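Local structure of Isomerase/lactonizing enzyme (Agrobacterium fabrum str. C58, 2NQL) at residues Asn34-Arg39 against Pro47-Ser52; Asn297-Gly302 against Ser331-Met336. The protein is of unknown specific function but belongs to the mandelate racemase/muconate lactonizing enzyme group of the enolase superfamily and binds a sodium ion. All coordinates share one frame; numbering follows the deposited sequence.

Interaction 1: Asn34-Arg39 against Pro47-Ser52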
ATOM      1  N   ASN A  34       2.524  15.570 -17.367  1.00 15.05           N
ATOM      2  CA  ASN A  34       2.364  16.096 -16.008  1.00 19.72           C
ATOM      3  C   ASN A  34       3.670  16.216 -15.262  1.00 21.32           C
ATOM      4  O   ASN A  34       3.674  16.374 -14.061  1.00 18.98           O
ATOM      5  CB  ASN A  34       1.278  15.329 -15.215  1.00 20.96           C
ATOM      6  CG  ASN A  34      -0.023  15.290 -15.964  1.00 26.54           C
ATOM      7  OD1 ASN A  34      -0.497  16.331 -16.432  1.00 24.75           O
ATOM      8  ND2 ASN A  34      -0.571  14.086 -16.167  1.00 21.97           N
ATOM      9  N   GLY A  35       4.774  16.201 -16.004  1.00 17.10           N
ATOM     10  CA  GLY A  35       6.057  16.643 -15.454  1.00 20.06           C
ATOM     11  C   GLY A  35       6.862  15.531 -14.809  1.00 20.63           C
ATOM     12  O   GLY A  35       7.763  15.796 -13.994  1.00 21.10           O
ATOM     13  N   TYR A  36       6.550  14.272 -15.127  1.00 17.98           N
ATOM     14  CA  TYR A  36       7.299  13.158 -14.532  1.00 17.19           C
ATOM     15  C   TYR A  36       8.434  12.652 -15.419  1.00 18.90           C
ATOM     16  O   TYR A  36       8.313  12.635 -16.652  1.00 20.82           O
ATOM     17  CB  TYR A  36       6.385  11.976 -14.188  1.00 18.65           C
ATOM     18  CG  TYR A  36       5.341  12.364 -13.167  1.00 18.28           C
ATOM     19  CD1 TYR A  36       5.709  12.661 -11.847  1.00 20.21           C
ATOM     20  CD2 TYR A  36       3.991  12.420 -13.516  1.00 17.26           C
ATOM     21  CE1 TYR A  36       4.753  13.035 -10.902  1.00 19.35           C
ATOM     22  CE2 TYR A  36       3.024  12.780 -12.574  1.00 20.12           C
ATOM     23  CZ  TYR A  36       3.423  13.091 -11.270  1.00 19.40           C
ATOM     24  OH  TYR A  36       2.482  13.438 -10.341  1.00 20.53           O
ATOM     25  N   ILE A  37       9.496  12.197 -14.768  1.00 16.91           N
ATOM     26  CA  ILE A  37      10.654  11.597 -15.467  1.00 16.14           C
ATOM     27  C   ILE A  37      11.180  10.353 -14.761  1.00 16.59           C
ATOM     28  O   ILE A  37      11.335  10.330 -13.538  1.00 19.89           O
ATOM     29  CB  ILE A  37      11.766  12.675 -15.731  1.00 20.04           C
ATOM     30  CG1 ILE A  37      12.780  12.192 -16.774  1.00 26.51           C
ATOM     31  CG2 ILE A  37      12.390  13.175 -14.448  1.00 22.24           C
ATOM     32  CD1 ILE A  37      13.322  13.367 -17.612  1.00 33.40           C
ATOM     33  N   VAL A  38      11.406   9.296 -15.529  1.00 18.16           N
ATOM     34  CA  VAL A  38      11.905   8.043 -14.977  1.00 18.40           C
ATOM     35  C   VAL A  38      13.408   7.958 -15.209  1.00 22.53           C
ATOM     36  O   VAL A  38      13.853   8.101 -16.343  1.00 24.68           O
ATOM     37  CB  VAL A  38      11.165   6.801 -15.576  1.00 22.83           C
ATOM     38  CG1 VAL A  38      11.915   5.506 -15.284  1.00 23.24           C
ATOM     39  CG2 VAL A  38       9.780   6.675 -14.980  1.00 21.31           C
ATOM     40  N   ARG A  39      14.161   7.768 -14.124  1.00 20.70           N
ATOM     41  CA  ARG A  39      15.591   7.495 -14.208  0.50 27.77           C
ATOM     42  C   ARG A  39      15.825   6.074 -14.715  1.00 29.46           C
ATOM     43  O   ARG A  39      15.403   5.106 -14.087  1.00 27.23           O
ATOM     44  CB  ARG A  39      16.263   7.719 -12.850  0.50 23.73           C
ATOM     45  CG  ARG A  39      17.771   7.984 -12.941  0.50 31.61           C
ATOM     46  CD  ARG A  39      18.471   7.828 -11.592  0.50 32.94           C
ATOM     47  NE  ARG A  39      18.175   8.925 -10.673  0.50 38.00           N
ATOM     48  CZ  ARG A  39      18.553   8.963  -9.395  0.50 30.08           C
ATOM     49  NH1 ARG A  39      19.245   7.966  -8.865  0.50 31.45           N
ATOM     50  NH2 ARG A  39      18.227  10.006  -8.646  0.50 30.44           N
ATOM     51  N   PRO A  47       9.532  13.695  -9.833  1.00 17.87           N
ATOM     52  CA  PRO A  47       8.897  14.913 -10.250  1.00 16.89           C
ATOM     53  C   PRO A  47       9.941  15.911 -10.764  1.00 16.26           C
ATOM     54  O   PRO A  47      11.123  15.827 -10.374  1.00 19.13           O
ATOM     55  CB  PRO A  47       8.318  15.468  -8.943  1.00 14.14           C
ATOM     56  CG  PRO A  47       9.277  15.002  -7.867  1.00 14.76           C
ATOM     57  CD  PRO A  47       9.757  13.641  -8.365  1.00 22.63           C
ATOM     58  N   THR A  48       9.486  16.852 -11.578  1.00 18.22           N
ATOM     59  CA  THR A  48      10.317  17.956 -12.047  1.00 18.51           C
ATOM     60  C   THR A  48       9.994  19.249 -11.281  1.00 17.77           C
ATOM     61  O   THR A  48       9.947  20.340 -11.844  1.00 18.02           O
ATOM     62  CB  THR A  48      10.199  18.135 -13.596  1.00 18.46           C
ATOM     63  OG1 THR A  48       8.819  18.245 -13.970  1.00 18.36           O
ATOM     64  CG2 THR A  48      10.861  16.908 -14.309  1.00 18.51           C
ATOM     65  N   PHE A  49       9.725  19.096  -9.987  1.00 16.48           N
ATOM     66  CA  PHE A  49       9.148  20.158  -9.145  1.00 17.10           C
ATOM     67  C   PHE A  49       9.121  19.576  -7.722  1.00 14.65           C
ATOM     68  O   PHE A  49       9.282  18.350  -7.541  1.00 17.35           O
ATOM     69  CB  PHE A  49       7.729  20.550  -9.592  1.00 18.49           C
ATOM     70  CG  PHE A  49       6.850  19.366  -9.847  1.00 18.89           C
ATOM     71  CD1 PHE A  49       6.255  18.699  -8.765  1.00 20.41           C
ATOM     72  CD2 PHE A  49       6.666  18.872 -11.148  1.00 18.06           C
ATOM     73  CE1 PHE A  49       5.475  17.541  -8.977  1.00 24.72           C
ATOM     74  CE2 PHE A  49       5.881  17.724 -11.379  1.00 18.63           C
ATOM     75  CZ  PHE A  49       5.289  17.060 -10.290  1.00 19.92           C
ATOM     76  N   ASP A  50       8.935  20.441  -6.735  1.00 12.14           N
ATOM     77  CA  ASP A  50       8.744  19.998  -5.346  1.00 13.45           C
ATOM     78  C   ASP A  50       7.259  20.142  -5.077  1.00 12.91           C
ATOM     79  O   ASP A  50       6.641  21.108  -5.531  1.00 16.34           O
ATOM     80  CB  ASP A  50       9.499  20.887  -4.379  1.00 17.57           C
ATOM     81  CG  ASP A  50      10.986  20.568  -4.308  1.00 24.07           C
ATOM     82  OD1 ASP A  50      11.445  19.549  -4.874  1.00 20.77           O
ATOM     83  OD2 ASP A  50      11.703  21.362  -3.665  1.00 24.33           O
ATOM     84  N   ARG A  51       6.674  19.181  -4.367  1.00 16.03           N
ATOM     85  CA  ARG A  51       5.215  19.252  -4.104  1.00 15.75           C
ATOM     86  C   ARG A  51       4.913  18.414  -2.873  1.00 15.15           C
ATOM     87  O   ARG A  51       5.491  17.345  -2.696  1.00 17.50           O
ATOM     88  CB  ARG A  51       4.411  18.717  -5.309  1.00 18.48           C
ATOM     89  CG  ARG A  51       2.876  18.925  -5.196  1.00 15.41           C
ATOM     90  CD  ARG A  51       2.194  18.687  -6.548  1.00 12.48           C
ATOM     91  NE  ARG A  51       2.464  17.376  -7.122  1.00 15.68           N
ATOM     92  CZ  ARG A  51       2.224  17.071  -8.399  1.00 15.46           C
ATOM     93  NH1 ARG A  51       1.739  17.994  -9.248  1.00 20.61           N
ATOM     94  NH2 ARG A  51       2.504  15.857  -8.825  1.00 16.65           N
ATOM     95  N   SER A  52       4.023  18.900  -2.024  1.00 17.53           N
ATOM     96  CA  SER A  52       3.560  18.065  -0.920  1.00 14.71           C
ATOM     97  C   SER A  52       2.086  18.361  -0.713  1.00 13.77           C
ATOM     98  O   SER A  52       1.554  19.347  -1.246  1.00 15.63           O
ATOM     99  CB  SER A  52       4.348  18.355   0.365  1.00 17.27           C
ATOM    100  OG  SER A  52       4.202  19.701   0.761  1.00 18.19           O
TER
HETATM  101  O   HOH W   1       1.769  16.185 -11.786  1.00 22.72           O
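Gly35 and Tyr36 meet Thr48, Phe49 and Arg51 in a polar and aromatic contact at the base of a two-stranded excursion, strands 36-38 and 45-47, where the chain passes from strand 45-47 into strand 50-59 of the N-terminal domain. Two donors converge on Gly35 O. Thr48 OG1 gives it a hydrogen bond of 2.7 Å, tilted 17° from the carbonyl plane, and Thr48 N adds a weak, bent one. With chi1 at 53°, the threonine hydroxyl lies between its own backbone N and carbonyl carbon, while its methyl turns to Ile37, Thr48 CG2 to Ile37 CG2 at 4.0 Å. Gly35 and Tyr36 form a G1 beta bulge; Gly35 suits a place with positive phi, its CA closed in by Thr48 and Phe49. Beyond it, the Phe49 ring reaches Tyr36 obliquely, Phe49 CZ to Tyr36 CE1 at 4.1 Å, and lays CE1 over the centre of the Arg51 guanidinium, 3.3 Å above its plane. Arg51, its chain bent at chi3 (56°), crosses the tyrosine at about a right angle, and Arg51 NH2 makes a weak hydrogen bond of 2.9 Å to Tyr36 OH. Water 1 bridges the same NH2 to Asn34 O. Arg51 NE bonds Gly71 O and NH2 bonds Ile72 O; these, more than the weak bond to tyrosine, fix the guanidinium. Tyr36 OH also bonds Ala74 N and Asp84 of the second subunit. The 36-38/45-47 pair thus lies beside the start of strand 50-59, which runs between strands 5-15 and 64-70, with the second subunit on the tyrosine side.

Interaction 2: Asn297-Gly302 against Ser331-Met336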
ATOM      1  N   ASN A 297       2.153   6.264  14.309  1.00 18.10           N
ATOM      2  CA  ASN A 297       3.023   5.220  13.749  1.00 20.05           C
ATOM      3  C   ASN A 297       4.481   5.336  14.113  1.00 19.97           C
ATOM      4  O   ASN A 297       5.147   4.341  14.375  1.00 21.76           O
ATOM      5  CB  ASN A 297       2.880   5.146  12.213  1.00 17.24           C
ATOM      6  CG  ASN A 297       1.651   4.342  11.788  1.00 21.97           C
ATOM      7  OD1 ASN A 297       1.351   3.301  12.377  1.00 21.26           O
ATOM      8  ND2 ASN A 297       0.959   4.807  10.748  1.00 18.25           N
ATOM      9  N   PHE A 298       4.973   6.571  14.106  1.00 19.11           N
ATOM     10  CA  PHE A 298       6.375   6.860  14.373  1.00 20.21           C
ATOM     11  C   PHE A 298       6.675   6.456  15.827  1.00 18.98           C
ATOM     12  O   PHE A 298       7.673   5.779  16.074  1.00 22.76           O
ATOM     13  CB  PHE A 298       6.559   8.354  14.163  1.00 25.60           C
ATOM     14  CG  PHE A 298       7.942   8.795  13.818  1.00 24.77           C
ATOM     15  CD1 PHE A 298       8.296   9.049  12.483  1.00 24.66           C
ATOM     16  CD2 PHE A 298       8.856   9.091  14.837  1.00 23.93           C
ATOM     17  CE1 PHE A 298       9.557   9.549  12.169  1.00 19.54           C
ATOM     18  CE2 PHE A 298      10.130   9.575  14.535  1.00 29.63           C
ATOM     19  CZ  PHE A 298      10.478   9.807  13.206  1.00 23.32           C
ATOM     20  N   ILE A 299       5.790   6.822  16.766  1.00 18.23           N
ATOM     21  CA  ILE A 299       5.945   6.523  18.196  0.50 22.18           C
ATOM     22  C   ILE A 299       5.979   4.999  18.446  1.00 27.83           C
ATOM     23  O   ILE A 299       6.783   4.483  19.219  1.00 24.02           O
ATOM     24  CB  ILE A 299       4.804   7.237  19.022  0.50 22.36           C
ATOM     25  CG1 ILE A 299       5.095   8.739  19.181  0.50 20.90           C
ATOM     26  CG2 ILE A 299       4.577   6.604  20.384  0.50 24.89           C
ATOM     27  CD1 ILE A 299       6.545   9.074  19.543  0.50 26.98           C
ATOM     28  N   ARG A 300       5.094   4.276  17.768  1.00 20.39           N
ATOM     29  CA  ARG A 300       5.075   2.798  17.866  1.00 18.30           C
ATOM     30  C   ARG A 300       6.302   2.116  17.262  1.00 21.29           C
ATOM     31  O   ARG A 300       6.802   1.147  17.822  1.00 23.59           O
ATOM     32  CB  ARG A 300       3.785   2.225  17.265  1.00 21.88           C
ATOM     33  CG  ARG A 300       2.541   2.749  17.951  1.00 20.94           C
ATOM     34  CD  ARG A 300       1.257   2.371  17.198  1.00 25.93           C
ATOM     35  NE  ARG A 300       0.078   2.743  17.986  1.00 22.50           N
ATOM     36  CZ  ARG A 300      -1.182   2.698  17.555  1.00 24.81           C
ATOM     37  NH1 ARG A 300      -1.446   2.329  16.304  1.00 20.96           N
ATOM     38  NH2 ARG A 300      -2.178   3.064  18.369  1.00 22.82           N
ATOM     39  N   ILE A 301       6.803   2.624  16.131  1.00 20.94           N
ATOM     40  CA  ILE A 301       8.066   2.151  15.571  1.00 18.67           C
ATOM     41  C   ILE A 301       9.244   2.408  16.551  1.00 23.40           C
ATOM     42  O   ILE A 301      10.119   1.539  16.753  1.00 22.52           O
ATOM     43  CB  ILE A 301       8.316   2.750  14.162  1.00 19.45           C
ATOM     44  CG1 ILE A 301       7.410   2.051  13.131  1.00 19.90           C
ATOM     45  CG2 ILE A 301       9.770   2.654  13.769  1.00 19.52           C
ATOM     46  CD1 ILE A 301       7.200   2.848  11.842  1.00 20.75           C
ATOM     47  N   GLY A 302       9.255   3.598  17.137  1.00 20.69           N
ATOM     48  CA  GLY A 302      10.249   3.963  18.153  1.00 24.49           C
ATOM     49  C   GLY A 302      10.230   3.029  19.364  1.00 25.32           C
ATOM     50  O   GLY A 302      11.287   2.580  19.816  1.00 24.01           O
ATOM     51  N   SER A 331      10.449  12.323  17.358  1.00 18.72           N
ATOM     52  CA  SER A 331      11.825  11.814  17.535  1.00 20.71           C
ATOM     53  C   SER A 331      12.393  12.137  18.916  1.00 22.10           C
ATOM     54  O   SER A 331      13.135  11.333  19.503  1.00 21.77           O
ATOM     55  CB  SER A 331      12.773  12.410  16.488  1.00 24.26           C
ATOM     56  OG  SER A 331      12.439  11.967  15.188  1.00 21.69           O
ATOM     57  N   SER A 332      12.045  13.317  19.416  1.00 20.79           N
ATOM     58  CA  SER A 332      12.606  13.833  20.678  1.00 20.85           C
ATOM     59  C   SER A 332      12.249  13.005  21.909  1.00 29.21           C
ATOM     60  O   SER A 332      12.939  13.084  22.910  1.00 25.10           O
ATOM     61  CB  SER A 332      12.185  15.280  20.886  1.00 19.13           C
ATOM     62  OG  SER A 332      10.843  15.347  21.334  1.00 21.04           O
ATOM     63  N   THR A 333      11.179  12.212  21.812  1.00 23.31           N
ATOM     64  CA  THR A 333      10.655  11.395  22.911  1.00 24.14           C
ATOM     65  C   THR A 333      11.251   9.992  22.942  1.00 27.28           C
ATOM     66  O   THR A 333      10.944   9.211  23.852  1.00 26.80           O
ATOM     67  CB  THR A 333       9.101  11.228  22.785  1.00 23.55           C
ATOM     68  OG1 THR A 333       8.805  10.337  21.683  1.00 23.02           O
ATOM     69  CG2 THR A 333       8.427  12.583  22.587  1.00 22.58           C
ATOM     70  N   LEU A 334      12.083   9.667  21.955  1.00 23.15           N
ATOM     71  CA  LEU A 334      12.509   8.291  21.703  1.00 24.42           C
ATOM     72  C   LEU A 334      13.851   7.986  22.335  1.00 23.30           C
ATOM     73  O   LEU A 334      14.853   8.627  22.028  1.00 24.54           O
ATOM     74  CB  LEU A 334      12.542   7.975  20.199  1.00 22.09           C
ATOM     75  CG  LEU A 334      11.246   8.196  19.389  1.00 21.79           C
ATOM     76  CD1 LEU A 334      11.435   7.842  17.890  1.00 26.33           C
ATOM     77  CD2 LEU A 334      10.090   7.401  19.979  1.00 23.11           C
ATOM     78  N   SER A 335      13.860   6.985  23.216  1.00 27.63           N
ATOM     79  CA  SER A 335      15.076   6.546  23.918  1.00 27.47           C
ATOM     80  C   SER A 335      16.181   6.045  22.983  1.00 29.47           C
ATOM     81  O   SER A 335      17.370   6.209  23.274  1.00 28.69           O
ATOM     82  CB  SER A 335      14.718   5.484  24.958  1.00 33.38           C
ATOM     83  OG  SER A 335      14.257   4.304  24.313  1.00 27.23           O
ATOM     84  N   MET A 336      15.789   5.460  21.847  1.00 25.59           N
ATOM     85  CA  MET A 336      16.739   4.943  20.884  1.00 23.33           C
ATOM     86  C   MET A 336      17.205   5.955  19.815  1.00 18.05           C
ATOM     87  O   MET A 336      17.996   5.595  18.935  1.00 23.81           O
ATOM     88  CB  MET A 336      16.152   3.706  20.198  1.00 24.36           C
ATOM     89  CG  MET A 336      15.751   2.588  21.142  1.00 27.69           C
ATOM     90  SD  MET A 336      17.128   2.058  22.210  1.00 33.46           S
ATOM     91  CE  MET A 336      18.393   1.548  21.054  1.00 31.47           C
TER
HETATM   92  O   HOH W   2      12.905   4.572  21.067  1.00 27.56           O
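In the C-terminal TIM-barrel domain of this enolase-superfamily protein, the loop from helix 322-331 to strand 340-342 packs on helix 295-308, with Leu334 at the centre of the contact. A type I turn from Ser331 to Leu334, closed by Leu334 N to Ser331 O, brings the leucine round to face the helix. Its branched end straddles the helix surface: Leu334 CD1 lies 4.0 Å from Phe298 CE2, while Gly302 has no side chain and Leu334 CD2 rests directly against its CA at 3.9 Å. In the conformer modelled here Ile299 CD1 also touches Leu334 CD2, a less certain contact. Phe298, with CG anti to its N (chi1 -155°), sends its ring to the start of the turn, where Phe298 CE2 comes within 3.4 Å of Ser331 OG. That hydroxyl is a small neighbour for the ring and bonds Ser327 O in its own helix. Thr333 OG1 similarly donates to Ala330 O. Leu334 also touches Val312 of strand 311-312. No direct hydrogen bond joins the segments; water 2 spans them instead, donating to Gly302 O at 2.9 Å and accepting from Met336 N at 3.1 Å.

How the interactions relate
From the N terminus, interaction 1 comes first: the chain leaves through 34-39, turns, and returns at 47-52, closing a short excursion with seven intervening residues before running on along strand 50-59. Interaction 2 lies far later and closes a longer loop of 28 residues, which carries strand 311-312 and most of helix 322-331. The two are in series, neither nested nor crossing. Interaction 1 belongs to the N-terminal part and the subunit boundary, whereas interaction 2 ties helix 295-308 to the loop between helix 322-331 and strand 340-342 within the barrel. Their centres are 31 Å apart, on opposite sides of the chain's centre, and their nearest atoms about 16 Å apart.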